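Local coordinates for putative uncharacterized protein (Pyrococcus furiosus, PDB 3VR0) that probably binds the archaeal proteasome and activates it, and is homologous to proteasome assembly chaperones, at residues K58-A63 with F89-S94. Numbering follows the deposited sequence.
Sequences KAKKFA and FYYWKS
Y91 is the ring that both K60 and F62 touch. Its CD2 edge is turned toward the face of F62, an offset edge-to-face pair with planes at 81°. The closest atoms are CD2 of F62 and CD2 of Y91, 3.7 Å apart. K60 runs alongside the same ring, and its CD lies 3.6 Å from CE2 of Y91. CG of Y91 sits between the backbone N and the carbonyl carbon (chi1 77°), which brings the CD2 edge of the ring to F62 and close to the K60 carbonyl. With alanine at this position, the aliphatic chain of K60 and the ring of F62 would probably lose the ring they share, leaving a gap between them. On the other face of the sheet, Y90 lies against K61. CB of K61 stands over the Y90 ring face, 4.0 Å from its centroid. A59 CB packs on Y90 CB beside it. The backbones pair as antiparallel strands, neighbours in the large mixed sheet of this PAC2-family protein. K60 and Y91 exchange two bonds, from K60 N to Y91 O and from Y91 N to K60 O, each 2.8 Å. F62 and A63 share F89 as their partner across the strands, which makes a classic beta bulge in strand 60-66. F89 O takes a 2.9 Å bond from F62 N and a weak one from A63 N, while F89 N gives an almost straight bond to A63 O (179°). At the bulge, CE2 of F62 also reaches CB of F89, 3.8 Å away, and the backbone carbon of Y90 lies at the edge of the F62 ring. Strand 102-107 follows 87-92, and its I103 touches F62 and F89. Y90 also touches I54 of helix 45-57. Farther out, NZ of K61 forms salt bridges with E64 and E88, and E88 is also hydrogen-bonded to the Y90 hydroxyl.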
ATOM      1  N   LYS C  58     -39.653  -0.013  -5.193  1.00 33.60           N
ATOM      2  CA  LYS C  58     -39.648  -1.481  -5.170  1.00 33.47           C
ATOM      3  C   LYS C  58     -38.650  -2.040  -6.204  1.00 32.38           C
ATOM      4  O   LYS C  58     -38.886  -3.088  -6.830  1.00 31.39           O
ATOM      5  CB  LYS C  58     -41.072  -2.036  -5.383  1.00 35.01           C
ATOM      6  CG  LYS C  58     -42.031  -1.812  -4.157  1.00 38.88           C
ATOM      7  CD  LYS C  58     -43.356  -2.599  -4.330  1.00 45.59           C
ATOM      8  CE  LYS C  58     -44.593  -1.778  -3.864  1.00 47.97           C
ATOM      9  NZ  LYS C  58     -45.353  -1.249  -5.064  1.00 51.81           N
ATOM     10  N   ALA C  59     -37.513  -1.337  -6.340  1.00 30.02           N
ATOM     11  CA  ALA C  59     -36.460  -1.738  -7.222  1.00 27.89           C
ATOM     12  C   ALA C  59     -36.007  -3.141  -6.833  1.00 26.83           C
ATOM     13  O   ALA C  59     -36.034  -3.516  -5.667  1.00 25.37           O
ATOM     14  CB  ALA C  59     -35.264  -0.707  -7.158  1.00 28.09           C
ATOM     15  N   LYS C  60     -35.579  -3.921  -7.816  1.00 25.67           N
ATOM     16  CA  LYS C  60     -35.236  -5.310  -7.530  1.00 25.64           C
ATOM     17  C   LYS C  60     -33.750  -5.552  -7.538  1.00 23.81           C
ATOM     18  O   LYS C  60     -33.062  -5.150  -8.480  1.00 23.22           O
ATOM     19  CB  LYS C  60     -35.862  -6.216  -8.623  1.00 25.67           C
ATOM     20  CG  LYS C  60     -35.886  -7.673  -8.218  1.00 33.77           C
ATOM     21  CD  LYS C  60     -35.387  -8.569  -9.338  1.00 43.00           C
ATOM     22  CE  LYS C  60     -36.005  -9.973  -9.241  1.00 49.42           C
ATOM     23  NZ  LYS C  60     -35.143 -10.934  -8.465  1.00 52.61           N
ATOM     24  N   LYS C  61     -33.242  -6.265  -6.546  1.00 24.01           N
ATOM     25  CA  LYS C  61     -31.815  -6.562  -6.564  1.00 24.96           C
ATOM     26  C   LYS C  61     -31.447  -7.570  -7.658  1.00 24.35           C
ATOM     27  O   LYS C  61     -32.042  -8.643  -7.692  1.00 23.28           O
ATOM     28  CB  LYS C  61     -31.353  -7.170  -5.267  1.00 24.69           C
ATOM     29  CG  LYS C  61     -29.876  -7.548  -5.381  1.00 28.64           C
ATOM     30  CD  LYS C  61     -29.168  -7.669  -4.040  1.00 34.71           C
ATOM     31  CE  LYS C  61     -29.549  -8.926  -3.325  1.00 37.69           C
ATOM     32  NZ  LYS C  61     -28.821  -8.963  -2.015  1.00 44.43           N
ATOM     33  N   PHE C  62     -30.419  -7.266  -8.464  1.00 22.76           N
ATOM     34  CA  PHE C  62     -29.972  -8.208  -9.503  1.00 22.08           C
ATOM     35  C   PHE C  62     -28.495  -8.575  -9.591  1.00 22.49           C
ATOM     36  O   PHE C  62     -28.153  -9.492 -10.357  1.00 23.13           O
ATOM     37  CB  PHE C  62     -30.431  -7.785 -10.883  1.00 21.14           C
ATOM     38  CG  PHE C  62     -29.700  -6.577 -11.465  1.00 19.69           C
ATOM     39  CD1 PHE C  62     -28.840  -6.728 -12.521  1.00 14.37           C
ATOM     40  CD2 PHE C  62     -29.940  -5.290 -10.973  1.00 19.16           C
ATOM     41  CE1 PHE C  62     -28.238  -5.663 -13.084  1.00 19.08           C
ATOM     42  CE2 PHE C  62     -29.352  -4.195 -11.549  1.00 18.50           C
ATOM     43  CZ  PHE C  62     -28.478  -4.379 -12.583  1.00 21.96           C
ATOM     44  N   ALA C  63     -27.622  -7.875  -8.856  1.00 20.81           N
ATOM     45  CA  ALA C  63     -26.199  -8.227  -8.832  1.00 20.86           C
ATOM     46  C   ALA C  63     -25.529  -7.776  -7.523  1.00 21.59           C
ATOM     47  O   ALA C  63     -25.993  -6.854  -6.877  1.00 19.99           O
ATOM     48  CB  ALA C  63     -25.479  -7.599 -10.013  1.00 18.69           C
ATOM     49  N   PHE C  89     -26.478  -4.039  -6.620  1.00 20.96           N
ATOM     50  CA  PHE C  89     -27.130  -3.331  -7.700  1.00 20.51           C
ATOM     51  C   PHE C  89     -28.617  -3.717  -7.732  1.00 21.53           C
ATOM     52  O   PHE C  89     -28.949  -4.912  -7.658  1.00 21.04           O
ATOM     53  CB  PHE C  89     -26.509  -3.691  -9.050  1.00 19.80           C
ATOM     54  CG  PHE C  89     -25.097  -3.247  -9.220  1.00 17.56           C
ATOM     55  CD1 PHE C  89     -24.795  -2.053  -9.930  1.00 18.74           C
ATOM     56  CD2 PHE C  89     -24.055  -4.028  -8.746  1.00 19.00           C
ATOM     57  CE1 PHE C  89     -23.460  -1.661 -10.134  1.00 21.87           C
ATOM     58  CE2 PHE C  89     -22.689  -3.620  -8.934  1.00 19.38           C
ATOM     59  CZ  PHE C  89     -22.403  -2.463  -9.621  1.00 19.17           C
ATOM     60  N   TYR C  90     -29.488  -2.705  -7.844  1.00 21.83           N
ATOM     61  CA  TYR C  90     -30.940  -2.883  -7.953  1.00 23.18           C
ATOM     62  C   TYR C  90     -31.383  -2.294  -9.273  1.00 23.90           C
ATOM     63  O   TYR C  90     -30.779  -1.323  -9.760  1.00 24.96           O
ATOM     64  CB  TYR C  90     -31.678  -2.132  -6.828  1.00 24.31           C
ATOM     65  CG  TYR C  90     -31.460  -2.742  -5.469  1.00 24.79           C
ATOM     66  CD1 TYR C  90     -32.429  -3.522  -4.870  1.00 27.45           C
ATOM     67  CD2 TYR C  90     -30.262  -2.550  -4.799  1.00 26.94           C
ATOM     68  CE1 TYR C  90     -32.200  -4.100  -3.619  1.00 31.76           C
ATOM     69  CE2 TYR C  90     -30.028  -3.106  -3.567  1.00 29.25           C
ATOM     70  CZ  TYR C  90     -30.985  -3.882  -2.986  1.00 32.39           C
ATOM     71  OH  TYR C  90     -30.711  -4.420  -1.755  1.00 38.20           O
ATOM     72  N   TYR C  91     -32.431  -2.834  -9.879  1.00 23.47           N
ATOM     73  CA  TYR C  91     -32.946  -2.139 -11.065  1.00 23.66           C
ATOM     74  C   TYR C  91     -34.423  -1.771 -10.933  1.00 24.13           C
ATOM     75  O   TYR C  91     -35.186  -2.374 -10.150  1.00 23.13           O
ATOM     76  CB  TYR C  91     -32.738  -2.987 -12.328  1.00 23.57           C
ATOM     77  CG  TYR C  91     -33.750  -4.141 -12.461  1.00 23.61           C
ATOM     78  CD1 TYR C  91     -34.966  -3.969 -13.164  1.00 25.95           C
ATOM     79  CD2 TYR C  91     -33.491  -5.366 -11.866  1.00 24.96           C
ATOM     80  CE1 TYR C  91     -35.890  -5.032 -13.298  1.00 30.08           C
ATOM     81  CE2 TYR C  91     -34.363  -6.430 -11.991  1.00 28.92           C
ATOM     82  CZ  TYR C  91     -35.579  -6.257 -12.694  1.00 31.68           C
ATOM     83  OH  TYR C  91     -36.422  -7.329 -12.786  1.00 33.10           O
ATOM     84  N   TRP C  92     -34.827  -0.807 -11.741  1.00 25.00           N
ATOM     85  CA  TRP C  92     -36.247  -0.459 -11.819  1.00 27.21           C
ATOM     86  C   TRP C  92     -36.574  -0.340 -13.277  1.00 27.38           C
ATOM     87  O   TRP C  92     -35.850   0.339 -14.027  1.00 28.09           O
ATOM     88  CB  TRP C  92     -36.542   0.865 -11.131  1.00 26.69           C
ATOM     89  CG  TRP C  92     -37.964   1.314 -11.147  1.00 26.85           C
ATOM     90  CD1 TRP C  92     -38.998   0.839 -10.349  1.00 25.32           C
ATOM     91  CD2 TRP C  92     -38.521   2.377 -11.940  1.00 25.57           C
ATOM     92  NE1 TRP C  92     -40.146   1.565 -10.610  1.00 24.10           N
ATOM     93  CE2 TRP C  92     -39.890   2.492 -11.589  1.00 24.84           C
ATOM     94  CE3 TRP C  92     -37.999   3.232 -12.940  1.00 27.73           C
ATOM     95  CZ2 TRP C  92     -40.748   3.447 -12.183  1.00 23.25           C
ATOM     96  CZ3 TRP C  92     -38.845   4.184 -13.526  1.00 28.56           C
ATOM     97  CH2 TRP C  92     -40.227   4.276 -13.136  1.00 25.06           C
ATOM     98  N   LYS C  93     -37.627  -1.041 -13.690  1.00 27.84           N
ATOM     99  CA  LYS C  93     -38.055  -0.962 -15.093  1.00 28.48           C
ATOM    100  C   LYS C  93     -39.191   0.042 -15.151  1.00 28.76           C
ATOM    101  O   LYS C  93     -40.154  -0.084 -14.427  1.00 28.26           O
ATOM    102  CB  LYS C  93     -38.478  -2.344 -15.610  1.00 28.37           C
ATOM    103  CG  LYS C  93     -38.853  -2.396 -17.122  1.00 31.01           C
ATOM    104  CD  LYS C  93     -39.484  -3.775 -17.501  1.00 31.75           C
ATOM    105  CE  LYS C  93     -39.910  -3.819 -19.008  1.00 33.97           C
ATOM    106  NZ  LYS C  93     -38.960  -3.180 -19.983  1.00 30.94           N
ATOM    107  N   SER C  94     -39.061   1.082 -15.960  1.00 30.86           N
ATOM    108  CA  SER C  94     -40.161   2.044 -16.059  1.00 33.61           C
ATOM    109  C   SER C  94     -41.436   1.405 -16.666  1.00 35.70           C
ATOM    110  O   SER C  94     -41.337   0.595 -17.598  1.00 34.80           O
ATOM    111  CB  SER C  94     -39.764   3.205 -16.945  1.00 33.84           C
ATOM    112  OG  SER C  94     -40.903   4.004 -17.198  1.00 36.60           O
TER